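Local structure of Rv3651-like N-terminal domain-containing protein (4Q6U) at residues Pro110-Leu115 and Val208-Asn213; Val81-Gly86 and Val119-Pro124; Pro311-Val316 and Ala331-Thr336. The protein is of unknown function but, with one GAF-like and two PAS-like domains in a row, probably works as a sensor of small molecules or other signals. All coordinates share one frame; numbering follows the deposited sequence.

Contact 1 of 3, residues Pro110-Leu115 and Val208-Asn213; sequences PLKWDL and VARAMN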
ATOM      1  N   PRO B 110     -28.152   0.715   3.909  1.00 36.87           N
ATOM      2  CA  PRO B 110     -27.799   0.498   5.310  1.00 36.72           C
ATOM      3  C   PRO B 110     -27.405  -0.952   5.540  1.00 38.27           C
ATOM      4  O   PRO B 110     -27.966  -1.856   4.920  1.00 32.73           O
ATOM      5  CB  PRO B 110     -29.088   0.851   6.053  1.00 40.09           C
ATOM      6  CG  PRO B 110     -30.154   0.494   5.092  1.00 40.50           C
ATOM      7  CD  PRO B 110     -29.613   0.729   3.707  1.00 35.94           C
ATOM      8  N   LEU B 111     -26.412  -1.156   6.392  1.00 35.67           N
ATOM      9  CA  LEU B 111     -26.024  -2.493   6.826  1.00 31.94           C
ATOM     10  C   LEU B 111     -25.401  -2.396   8.213  1.00 30.95           C
ATOM     11  O   LEU B 111     -25.094  -1.295   8.696  1.00 34.28           O
ATOM     12  CB  LEU B 111     -25.033  -3.128   5.840  1.00 29.11           C
ATOM     13  CG  LEU B 111     -23.675  -2.423   5.700  1.00 33.83           C
ATOM     14  CD1 LEU B 111     -22.548  -3.443   5.677  1.00 37.67           C
ATOM     15  CD2 LEU B 111     -23.606  -1.574   4.447  1.00 32.05           C
ATOM     16  N   LYS B 112     -25.183  -3.539   8.846  1.00 32.11           N
ATOM     17  CA  LYS B 112     -24.498  -3.542  10.122  1.00 30.11           C
ATOM     18  C   LYS B 112     -23.674  -4.802  10.276  1.00 35.04           C
ATOM     19  O   LYS B 112     -23.990  -5.852   9.699  1.00 30.04           O
ATOM     20  CB  LYS B 112     -25.483  -3.422  11.291  1.00 31.69           C
ATOM     21  CG  LYS B 112     -26.425  -4.596  11.435  1.00 32.33           C
ATOM     22  CD  LYS B 112     -27.361  -4.414  12.633  1.00 36.73           C
ATOM     23  CE  LYS B 112     -28.305  -5.600  12.795  1.00 36.14           C
ATOM     24  NZ  LYS B 112     -29.261  -5.351  13.915  1.00 40.64           N
ATOM     25  N   TRP B 113     -22.597  -4.668  11.039  1.00 31.49           N
ATOM     26  CA  TRP B 113     -21.784  -5.797  11.454  1.00 32.96           C
ATOM     27  C   TRP B 113     -21.920  -5.905  12.964  1.00 34.93           C
ATOM     28  O   TRP B 113     -21.582  -4.958  13.683  1.00 34.08           O
ATOM     29  CB  TRP B 113     -20.314  -5.613  11.059  1.00 31.03           C
ATOM     30  CG  TRP B 113     -20.028  -5.831   9.609  1.00 30.10           C
ATOM     31  CD1 TRP B 113     -20.937  -5.919   8.593  1.00 36.09           C
ATOM     32  CD2 TRP B 113     -18.740  -6.012   9.012  1.00 29.67           C
ATOM     33  NE1 TRP B 113     -20.285  -6.133   7.394  1.00 30.76           N
ATOM     34  CE2 TRP B 113     -18.939  -6.195   7.629  1.00 29.75           C
ATOM     35  CE3 TRP B 113     -17.431  -6.035   9.517  1.00 28.66           C
ATOM     36  CZ2 TRP B 113     -17.874  -6.394   6.737  1.00 35.79           C
ATOM     37  CZ3 TRP B 113     -16.380  -6.236   8.633  1.00 28.00           C
ATOM     38  CH2 TRP B 113     -16.608  -6.411   7.258  1.00 27.63           C
ATOM     39  N   ASP B 114     -22.454  -7.027  13.447  1.00 32.35           N
ATOM     40  CA  ASP B 114     -22.427  -7.295  14.883  1.00 33.24           C
ATOM     41  C   ASP B 114     -21.073  -7.925  15.202  1.00 30.40           C
ATOM     42  O   ASP B 114     -20.833  -9.084  14.872  1.00 33.13           O
ATOM     43  CB  ASP B 114     -23.582  -8.211  15.311  1.00 45.40           C
ATOM     44  CG  ASP B 114     -23.707  -8.340  16.832  1.00 54.43           C
ATOM     45  OD1 ASP B 114     -22.666  -8.393  17.525  1.00 43.54           O
ATOM     46  OD2 ASP B 114     -24.853  -8.387  17.341  1.00 56.95           O
ATOM     47  N   LEU B 115     -20.187  -7.150  15.823  1.00 36.73           N
ATOM     48  CA  LEU B 115     -18.822  -7.614  16.095  1.00 38.68           C
ATOM     49  C   LEU B 115     -18.788  -8.633  17.230  1.00 36.02           C
ATOM     50  O   LEU B 115     -17.882  -9.450  17.310  1.00 37.07           O
ATOM     51  CB  LEU B 115     -17.914  -6.434  16.437  1.00 43.47           C
ATOM     52  CG  LEU B 115     -17.919  -5.340  15.375  1.00 47.18           C
ATOM     53  CD1 LEU B 115     -17.031  -4.175  15.786  1.00 52.19           C
ATOM     54  CD2 LEU B 115     -17.495  -5.927  14.038  1.00 40.82           C
ATOM     55  N   VAL B 208     -21.310  -3.052  17.873  1.00 39.28           N
ATOM     56  CA  VAL B 208     -21.942  -3.113  16.563  1.00 42.60           C
ATOM     57  C   VAL B 208     -21.457  -1.970  15.693  1.00 39.52           C
ATOM     58  O   VAL B 208     -21.429  -0.823  16.142  1.00 42.05           O
ATOM     59  CB  VAL B 208     -23.483  -3.039  16.675  1.00 38.82           C
ATOM     60  CG1 VAL B 208     -24.130  -3.063  15.297  1.00 39.58           C
ATOM     61  CG2 VAL B 208     -24.022  -4.178  17.546  1.00 40.71           C
ATOM     62  N   ALA B 209     -21.061  -2.281  14.464  1.00 33.60           N
ATOM     63  CA  ALA B 209     -20.723  -1.252  13.490  1.00 33.34           C
ATOM     64  C   ALA B 209     -21.905  -1.049  12.538  1.00 40.25           C
ATOM     65  O   ALA B 209     -22.368  -1.997  11.899  1.00 36.27           O
ATOM     66  CB  ALA B 209     -19.463  -1.624  12.722  1.00 32.52           C
ATOM     67  N   ARG B 210     -22.414   0.178  12.476  1.00 37.61           N
ATOM     68  CA  ARG B 210     -23.520   0.492  11.580  1.00 38.41           C
ATOM     69  C   ARG B 210     -23.010   1.321  10.413  1.00 35.90           C
ATOM     70  O   ARG B 210     -22.171   2.199  10.596  1.00 39.80           O
ATOM     71  CB  ARG B 210     -24.631   1.233  12.331  1.00 43.05           C
ATOM     72  CG  ARG B 210     -25.288   0.378  13.404  1.00 37.05           C
ATOM     73  CD  ARG B 210     -26.467   1.035  14.076  1.00 39.97           C
ATOM     74  NE  ARG B 210     -27.081   0.091  15.011  1.00 44.76           N
ATOM     75  CZ  ARG B 210     -28.066  -0.740  14.688  1.00 41.95           C
ATOM     76  NH1 ARG B 210     -28.568  -0.730  13.457  1.00 40.83           N
ATOM     77  NH2 ARG B 210     -28.547  -1.583  15.594  1.00 43.74           N
ATOM     78  N   ALA B 211     -23.523   1.051   9.219  1.00 33.02           N
ATOM     79  CA  ALA B 211     -22.964   1.638   8.010  1.00 33.96           C
ATOM     80  C   ALA B 211     -24.014   2.021   6.970  1.00 32.24           C
ATOM     81  O   ALA B 211     -25.165   1.600   7.038  1.00 36.26           O
ATOM     82  CB  ALA B 211     -21.950   0.663   7.391  1.00 30.84           C
HETATM   83  N   MSE B 212     -23.607   2.842   6.013  1.00 29.90           N
HETATM   84  CA  MSE B 212     -24.377   3.037   4.798  1.00 37.65           C
HETATM   85  C   MSE B 212     -23.429   3.006   3.623  1.00 36.95           C
HETATM   86  O   MSE B 212     -22.362   3.619   3.685  1.00 32.63           O
HETATM   87  CB  MSE B 212     -25.137   4.369   4.816  1.00 32.32           C
HETATM   88  CG  MSE B 212     -26.149   4.489   5.910  1.00 34.20           C
HETATM   89 SE   MSE B 212     -27.019   6.224   5.763  1.00 48.81          SE
HETATM   90  CE  MSE B 212     -25.576   7.362   6.447  1.00 45.89           C
ATOM     91  N   ASN B 213     -23.783   2.294   2.557  1.00 28.18           N
ATOM     92  CA  ASN B 213     -23.037   2.486   1.320  1.00 27.60           C
ATOM     93  C   ASN B 213     -23.878   3.163   0.244  1.00 31.81           C
ATOM     94  O   ASN B 213     -25.069   3.456   0.445  1.00 33.76           O
ATOM     95  CB  ASN B 213     -22.447   1.151   0.812  1.00 32.23           C
ATOM     96  CG  ASN B 213     -23.504   0.162   0.332  1.00 34.62           C
ATOM     97  OD1 ASN B 213     -24.672   0.504   0.137  1.00 34.11           O
ATOM     98  ND2 ASN B 213     -23.078  -1.081   0.117  1.00 25.48           N
TER

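Contact 2 of 3, residues Val81-Gly86 and Val119-Pro124; sequences VIMTDG and VATDTP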
ATOM      1  N   VAL B  81     -32.971   6.907   6.188  1.00 42.62           N
ATOM      2  CA  VAL B  81     -32.316   5.667   5.823  1.00 40.98           C
ATOM      3  C   VAL B  81     -32.409   4.745   7.029  1.00 49.98           C
ATOM      4  O   VAL B  81     -31.694   4.925   8.019  1.00 40.51           O
ATOM      5  CB  VAL B  81     -30.851   5.864   5.425  1.00 39.52           C
ATOM      6  CG1 VAL B  81     -30.306   4.583   4.805  1.00 38.52           C
ATOM      7  CG2 VAL B  81     -30.719   7.017   4.440  1.00 43.77           C
ATOM      8  N   ILE B  82     -33.307   3.772   6.949  1.00 41.27           N
ATOM      9  CA  ILE B  82     -33.641   2.975   8.117  1.00 41.66           C
ATOM     10  C   ILE B  82     -33.273   1.519   7.909  1.00 43.22           C
ATOM     11  O   ILE B  82     -33.710   0.891   6.945  1.00 40.38           O
ATOM     12  CB  ILE B  82     -35.132   3.100   8.452  1.00 46.16           C
ATOM     13  CG1 ILE B  82     -35.497   4.580   8.606  1.00 45.11           C
ATOM     14  CG2 ILE B  82     -35.454   2.320   9.718  1.00 50.93           C
ATOM     15  CD1 ILE B  82     -36.974   4.842   8.882  1.00 47.42           C
HETATM   16  N   MSE B  83     -32.436   1.015   8.810  1.00 41.97           N
HETATM   17  CA  MSE B  83     -31.973  -0.368   8.799  1.00 47.82           C
HETATM   18  C   MSE B  83     -33.149  -1.279   9.098  1.00 50.00           C
HETATM   19  O   MSE B  83     -34.109  -0.848   9.727  1.00 47.29           O
HETATM   20  CB  MSE B  83     -30.862  -0.557   9.832  1.00 37.46           C
HETATM   21  CG  MSE B  83     -30.259  -1.954   9.878  1.00 44.40           C
HETATM   22 SE   MSE B  83     -29.685  -2.480   8.101  1.00 47.55          SE
HETATM   23  CE  MSE B  83     -29.187  -4.360   8.489  1.00 33.47           C
ATOM     24  N   THR B  84     -33.096  -2.531   8.663  1.00 43.63           N
ATOM     25  CA  THR B  84     -34.272  -3.393   8.840  1.00 47.79           C
ATOM     26  C   THR B  84     -34.540  -3.794  10.297  1.00 56.04           C
ATOM     27  O   THR B  84     -35.541  -4.458  10.585  1.00 49.51           O
ATOM     28  CB  THR B  84     -34.167  -4.668   7.982  1.00 49.57           C
ATOM     29  OG1 THR B  84     -32.858  -5.237   8.116  1.00 45.53           O
ATOM     30  CG2 THR B  84     -34.429  -4.321   6.510  1.00 51.85           C
ATOM     31  N   ASP B  85     -33.682  -3.374  11.221  1.00 40.92           N
ATOM     32  CA  ASP B  85     -34.005  -3.537  12.640  1.00 44.09           C
ATOM     33  C   ASP B  85     -34.746  -2.312  13.193  1.00 49.94           C
ATOM     34  O   ASP B  85     -34.979  -2.211  14.395  1.00 48.00           O
ATOM     35  CB  ASP B  85     -32.739  -3.811  13.465  1.00 42.40           C
ATOM     36  CG  ASP B  85     -31.641  -2.794  13.216  1.00 45.82           C
ATOM     37  OD1 ASP B  85     -31.952  -1.698  12.707  1.00 51.36           O
ATOM     38  OD2 ASP B  85     -30.464  -3.093  13.535  1.00 48.57           O
ATOM     39  N   GLY B  86     -35.092  -1.375  12.308  1.00 44.27           N
ATOM     40  CA  GLY B  86     -35.819  -0.174  12.688  1.00 46.02           C
ATOM     41  C   GLY B  86     -34.950   1.026  13.029  1.00 50.94           C
ATOM     42  O   GLY B  86     -35.460   2.113  13.288  1.00 46.90           O
ATOM     43  N   VAL B 119     -21.295 -11.411  12.949  1.00 27.08           N
ATOM     44  CA  VAL B 119     -22.274 -11.631  11.892  1.00 33.14           C
ATOM     45  C   VAL B 119     -22.766 -10.313  11.272  1.00 32.35           C
ATOM     46  O   VAL B 119     -23.011  -9.341  11.977  1.00 30.01           O
ATOM     47  CB  VAL B 119     -23.492 -12.438  12.429  1.00 36.70           C
ATOM     48  CG1 VAL B 119     -24.594 -12.538  11.386  1.00 28.37           C
ATOM     49  CG2 VAL B 119     -23.060 -13.834  12.888  1.00 40.00           C
ATOM     50  N   ALA B 120     -22.890 -10.293   9.950  1.00 29.42           N
ATOM     51  CA  ALA B 120     -23.358  -9.118   9.230  1.00 28.78           C
ATOM     52  C   ALA B 120     -24.823  -9.254   8.816  1.00 30.90           C
ATOM     53  O   ALA B 120     -25.305 -10.347   8.524  1.00 32.57           O
ATOM     54  CB  ALA B 120     -22.493  -8.867   8.000  1.00 25.49           C
ATOM     55  N   THR B 121     -25.516  -8.123   8.787  1.00 33.60           N
ATOM     56  CA  THR B 121     -26.869  -8.057   8.282  1.00 29.85           C
ATOM     57  C   THR B 121     -26.859  -6.976   7.205  1.00 36.47           C
ATOM     58  O   THR B 121     -26.546  -5.813   7.496  1.00 29.85           O
ATOM     59  CB  THR B 121     -27.862  -7.718   9.398  1.00 31.50           C
ATOM     60  OG1 THR B 121     -27.585  -8.552  10.530  1.00 31.81           O
ATOM     61  CG2 THR B 121     -29.320  -7.924   8.939  1.00 37.55           C
ATOM     62  N   ASP B 122     -27.142  -7.358   5.964  1.00 29.65           N
ATOM     63  CA  ASP B 122     -27.203  -6.367   4.880  1.00 33.25           C
ATOM     64  C   ASP B 122     -28.639  -6.102   4.500  1.00 33.33           C
ATOM     65  O   ASP B 122     -29.556  -6.598   5.159  1.00 32.47           O
ATOM     66  CB  ASP B 122     -26.435  -6.835   3.650  1.00 31.27           C
ATOM     67  CG  ASP B 122     -24.946  -6.625   3.786  1.00 37.87           C
ATOM     68  OD1 ASP B 122     -24.344  -7.317   4.627  1.00 37.75           O
ATOM     69  OD2 ASP B 122     -24.389  -5.769   3.063  1.00 35.79           O
ATOM     70  N   THR B 123     -28.817  -5.329   3.431  1.00 31.82           N
ATOM     71  CA  THR B 123     -30.134  -5.038   2.854  1.00 33.49           C
ATOM     72  C   THR B 123     -30.060  -5.262   1.343  1.00 33.58           C
ATOM     73  O   THR B 123     -28.961  -5.322   0.788  1.00 37.48           O
ATOM     74  CB  THR B 123     -30.579  -3.586   3.147  1.00 42.61           C
ATOM     75  OG1 THR B 123     -29.581  -2.674   2.677  1.00 42.49           O
ATOM     76  CG2 THR B 123     -30.783  -3.372   4.638  1.00 48.52           C
ATOM     77  N   PRO B 124     -31.214  -5.419   0.672  1.00 38.77           N
ATOM     78  CA  PRO B 124     -31.217  -5.422  -0.797  1.00 38.26           C
ATOM     79  C   PRO B 124     -30.474  -4.216  -1.376  1.00 36.34           C
ATOM     80  O   PRO B 124     -29.718  -4.340  -2.344  1.00 39.55           O
ATOM     81  CB  PRO B 124     -32.711  -5.361  -1.138  1.00 40.82           C
ATOM     82  CG  PRO B 124     -33.358  -6.092  -0.001  1.00 48.13           C
ATOM     83  CD  PRO B 124     -32.542  -5.760   1.224  1.00 46.08           C
TER
HETATM   84  O   HOH W   1     -31.886  -6.762   6.087  1.00 37.57           O

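Contact 3 of 3, residues Pro311-Val316 and Ala331-Thr336; sequences PVHVTV and ALRLPT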
ATOM      1  N   PRO B 311     -12.669 -32.700   8.436  1.00 50.24           N
ATOM      2  CA  PRO B 311     -11.291 -32.384   8.834  1.00 49.67           C
ATOM      3  C   PRO B 311     -10.613 -31.460   7.834  1.00 47.21           C
ATOM      4  O   PRO B 311     -10.641 -31.724   6.639  1.00 47.62           O
ATOM      5  CB  PRO B 311     -10.604 -33.760   8.872  1.00 52.67           C
ATOM      6  CG  PRO B 311     -11.451 -34.637   8.004  1.00 66.08           C
ATOM      7  CD  PRO B 311     -12.857 -34.136   8.165  1.00 53.35           C
ATOM      8  N   VAL B 312     -10.031 -30.375   8.324  1.00 45.30           N
ATOM      9  CA  VAL B 312      -9.367 -29.397   7.462  1.00 43.03           C
ATOM     10  C   VAL B 312      -8.014 -29.080   8.052  1.00 47.15           C
ATOM     11  O   VAL B 312      -7.911 -28.816   9.252  1.00 46.09           O
ATOM     12  CB  VAL B 312     -10.161 -28.080   7.321  1.00 40.38           C
ATOM     13  CG1 VAL B 312      -9.320 -27.005   6.576  1.00 38.21           C
ATOM     14  CG2 VAL B 312     -11.513 -28.316   6.637  1.00 40.38           C
ATOM     15  N   HIS B 313      -6.978 -29.103   7.220  1.00 43.78           N
ATOM     16  CA  HIS B 313      -5.643 -28.772   7.691  1.00 42.97           C
ATOM     17  C   HIS B 313      -5.469 -27.255   7.705  1.00 40.95           C
ATOM     18  O   HIS B 313      -5.628 -26.581   6.682  1.00 38.67           O
ATOM     19  CB  HIS B 313      -4.571 -29.429   6.825  1.00 44.20           C
ATOM     20  CG  HIS B 313      -3.177 -29.176   7.314  1.00 47.31           C
ATOM     21  ND1 HIS B 313      -2.491 -28.013   7.032  1.00 42.86           N
ATOM     22  CD2 HIS B 313      -2.353 -29.928   8.078  1.00 46.84           C
ATOM     23  CE1 HIS B 313      -1.297 -28.067   7.596  1.00 43.98           C
ATOM     24  NE2 HIS B 313      -1.187 -29.216   8.237  1.00 49.47           N
ATOM     25  N   VAL B 314      -5.128 -26.735   8.878  1.00 40.46           N
ATOM     26  CA  VAL B 314      -5.081 -25.303   9.123  1.00 45.26           C
ATOM     27  C   VAL B 314      -3.675 -24.857   9.518  1.00 50.65           C
ATOM     28  O   VAL B 314      -3.059 -25.457  10.398  1.00 53.51           O
ATOM     29  CB  VAL B 314      -6.066 -24.924  10.233  1.00 47.82           C
ATOM     30  CG1 VAL B 314      -5.898 -23.491  10.626  1.00 46.46           C
ATOM     31  CG2 VAL B 314      -7.501 -25.203   9.790  1.00 42.65           C
ATOM     32  N   THR B 315      -3.171 -23.817   8.856  1.00 39.86           N
ATOM     33  CA  THR B 315      -1.875 -23.225   9.201  1.00 48.19           C
ATOM     34  C   THR B 315      -2.070 -21.737   9.514  1.00 47.67           C
ATOM     35  O   THR B 315      -2.645 -20.995   8.717  1.00 43.47           O
ATOM     36  CB  THR B 315      -0.851 -23.418   8.074  1.00 47.33           C
ATOM     37  OG1 THR B 315      -0.620 -24.818   7.882  1.00 48.91           O
ATOM     38  CG2 THR B 315       0.475 -22.724   8.408  1.00 52.46           C
ATOM     39  N   VAL B 316      -1.606 -21.314  10.687  1.00 41.28           N
ATOM     40  CA  VAL B 316      -2.003 -20.024  11.247  1.00 34.93           C
ATOM     41  C   VAL B 316      -0.822 -19.133  11.580  1.00 42.57           C
ATOM     42  O   VAL B 316       0.119 -19.569  12.243  1.00 43.33           O
ATOM     43  CB  VAL B 316      -2.830 -20.209  12.533  1.00 43.82           C
ATOM     44  CG1 VAL B 316      -3.588 -18.937  12.865  1.00 47.25           C
ATOM     45  CG2 VAL B 316      -3.792 -21.351  12.376  1.00 53.58           C
ATOM     46  N   ALA B 331      -4.258 -20.553   6.569  1.00 34.71           N
ATOM     47  CA  ALA B 331      -4.182 -21.260   5.294  1.00 31.84           C
ATOM     48  C   ALA B 331      -4.925 -22.588   5.397  1.00 36.35           C
ATOM     49  O   ALA B 331      -4.556 -23.448   6.183  1.00 36.36           O
ATOM     50  CB  ALA B 331      -2.736 -21.486   4.884  1.00 31.91           C
ATOM     51  N   LEU B 332      -5.965 -22.748   4.591  1.00 34.17           N
ATOM     52  CA  LEU B 332      -6.827 -23.923   4.676  1.00 36.52           C
ATOM     53  C   LEU B 332      -6.665 -24.872   3.515  1.00 34.15           C
ATOM     54  O   LEU B 332      -6.738 -24.467   2.362  1.00 39.52           O
ATOM     55  CB  LEU B 332      -8.284 -23.497   4.732  1.00 32.56           C
ATOM     56  CG  LEU B 332      -8.625 -22.479   5.803  1.00 35.94           C
ATOM     57  CD1 LEU B 332      -9.985 -21.911   5.493  1.00 43.68           C
ATOM     58  CD2 LEU B 332      -8.659 -23.214   7.103  1.00 45.56           C
ATOM     59  N   ARG B 333      -6.513 -26.152   3.826  1.00 36.43           N
ATOM     60  CA  ARG B 333      -6.479 -27.170   2.796  1.00 43.55           C
ATOM     61  C   ARG B 333      -6.929 -28.527   3.344  1.00 43.89           C
ATOM     62  O   ARG B 333      -7.014 -28.727   4.553  1.00 46.48           O
ATOM     63  CB  ARG B 333      -5.069 -27.280   2.197  1.00 39.79           C
ATOM     64  CG  ARG B 333      -4.004 -27.815   3.160  1.00 48.44           C
ATOM     65  CD  ARG B 333      -2.685 -28.154   2.428  1.00 47.25           C
ATOM     66  NE  ARG B 333      -1.572 -28.444   3.341  1.00 43.42           N
ATOM     67  CZ  ARG B 333      -1.480 -29.538   4.090  1.00 51.20           C
ATOM     68  NH1 ARG B 333      -2.438 -30.457   4.053  1.00 52.17           N
ATOM     69  NH2 ARG B 333      -0.432 -29.717   4.886  1.00 52.42           N
ATOM     70  N   LEU B 334      -7.220 -29.457   2.446  1.00 46.72           N
ATOM     71  CA  LEU B 334      -7.536 -30.822   2.850  1.00 46.69           C
ATOM     72  C   LEU B 334      -6.324 -31.492   3.506  1.00 56.26           C
ATOM     73  O   LEU B 334      -5.196 -31.329   3.037  1.00 58.07           O
ATOM     74  CB  LEU B 334      -8.005 -31.627   1.639  1.00 49.31           C
ATOM     75  CG  LEU B 334      -9.302 -31.100   1.019  1.00 53.15           C
ATOM     76  CD1 LEU B 334      -9.689 -31.902  -0.212  1.00 57.98           C
ATOM     77  CD2 LEU B 334     -10.414 -31.138   2.053  1.00 53.33           C
ATOM     78  N   PRO B 335      -6.544 -32.239   4.601  1.00 55.32           N
ATOM     79  CA  PRO B 335      -5.429 -32.944   5.242  1.00 55.03           C
ATOM     80  C   PRO B 335      -5.124 -34.257   4.535  1.00 55.93           C
ATOM     81  O   PRO B 335      -6.044 -34.873   4.000  1.00 57.50           O
ATOM     82  CB  PRO B 335      -5.939 -33.190   6.662  1.00 51.12           C
ATOM     83  CG  PRO B 335      -7.425 -33.325   6.491  1.00 50.98           C
ATOM     84  CD  PRO B 335      -7.819 -32.461   5.307  1.00 52.17           C
ATOM     85  N   THR B 336      -3.854 -34.658   4.516  1.00 57.02           N
ATOM     86  CA  THR B 336      -3.454 -35.944   3.942  1.00 59.58           C
ATOM     87  C   THR B 336      -3.861 -37.093   4.850  1.00 68.95           C
ATOM     88  O   THR B 336      -4.203 -36.878   6.015  1.00 72.63           O
ATOM     89  CB  THR B 336      -1.934 -36.024   3.714  1.00 63.07           C
ATOM     90  OG1 THR B 336      -1.256 -35.832   4.963  1.00 58.44           O
ATOM     91  CG2 THR B 336      -1.478 -34.968   2.722  1.00 56.02           C
TER
HETATM   92  O   HOH W   2      -2.716 -25.513   5.977  1.00 40.12           O

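Contact 1 of 3, residues Pro110-Leu115 and Val208-Asn213
L111 and W113 are laced to A211 and A209 by four backbone hydrogen bonds, which join strands 109-114 and 206-215 as adjacent inner strands in the five-stranded antiparallel sheet of the PAS-like middle domain. The pattern illustrates how an antiparallel ladder alternates: L111 with A211 and W113 with A209 are the hydrogen-bonded pairs, while K112 with R210 is a non-hydrogen-bonded one. The tight part lies at the W113 end, where W113 N to A209 O and A209 N to W113 O both measure 2.8 Å and each donor sits in the carbonyl plane. Toward P110 the grip is less regular, because L111 N reaches A211 O at 3.1 Å from 46° above the carbonyl plane. L111 leans in over the small A211, CG resting 3.9 Å from A211 CB with a chi1 of 64° that places it between the backbone N and carbonyl carbon, whereas the W113 indole turns away toward helix 157-165. The face of P110, K112, V208, R210 and M212 is largely buried, yet its side-chain contacts are long. There K112 and R210 run side by side, K112 CD 4.0 Å from R210 NH1; D85 forms salt bridges with both and probably offsets their like charges, and E198 takes R210 NE. Across the pair, K112 NZ stands 4.2 Å from R210 NH2.

Contact 2 of 3, residues Val81-Gly86 and Val119-Pro124
The type I turn M83-G86, which follows strand 74-82 of the GAF-like N-terminal domain, meets the end of strand 119-121 and the start of the next helix through the selenomethionine M83 and the threonines T121 and T123. M83 does most of the touching. With CG anti to the backbone N (chi1 -178°) and a bend at chi2 of 53°, its chain carries the terminal methyl to the other segment, where CE lies 3.2 Å from T121 O and 3.6 Å from the methyl T121 CG2. One bond back, M83 SE packs 3.7 Å from T123 CG2. The contact is thus a domain-domain interface, since 119-124 belongs to the PAS-like middle domain. T123 is the N-cap of helix 124-129: its OG1 bonds to S126 N and also to P110 O, and the same rotation about chi1 presents CG2 to the selenium. The turn is closed by G86 N bonding to M83 O at 2.8 Å. At the outer rim T84 adds a methyl contact, CG2 to T123 CG2 at 4.2 Å, and a water link, its OG1 lying 2.7 Å from a molecule that donates to D122 O.

Contact 3 of 3, residues Pro311-Val316 and Ala331-Thr336
R333 lays its guanidinium flat over the ring of H313, the centres 3.7 Å apart and the planes within 8° of parallel, a cation-pi type stack between cross-strand neighbours. R333 NH2 stands above the middle of the imidazole, and neither ring nitrogen forms a hydrogen bond with it. The extended R333 chain runs beside H313, its chi1 of 67° setting CG between the backbone N and carbonyl carbon, 4.0 Å from H313 CB. Beneath the stack the backbones are paired: H313 N to R333 O is 2.7 Å, the donor nearly along the C=O axis, and T315 with A331 makes the next hydrogen-bonded pair of the hairpin 309-320/325-333 in the PAS-like C-terminal domain. On the reverse face L332 CD2 fits against V314 CG2 at 3.5 Å and V312 CG1 at 3.9 Å. P335 CG reaches P311 CB at 4.0 Å as the chain leaves the sheet for helix 337-343. A second shell fixes the flat groups: R333 NH1 bonds to L334 O almost within the guanidinium plane, E339 forms a salt bridge with NH2, and a water in the plane of the ring joins H313 ND1 to A331 O and to T315 OG1, itself also bonded to S297 OG. The cation over its face would probably disfavour protonation of H313, while E339 may partly offset that effect.

In the fold
Contacts 1 and 2 adjoin, their centres 8 Å apart, and both reach the middle-domain sheet, contact 2 through strand 119-121, the neighbour of strand 109-114. Their segments alternate along the chain, 81-86, 110-115, 119-124, then 208-213, so the two contacts interlock along the sequence. The salt bridge from D85 to K112 ties them together across the domain boundary. Contact 3 comes later, in the separate sheet of the C-terminal domain, about 31 and 34 Å from contacts 1 and 2 between centres and about 17 Å at the nearest atoms. The three therefore sample a row of sensor-like domains: one sheet core, one inter-domain junction and one distant hairpin.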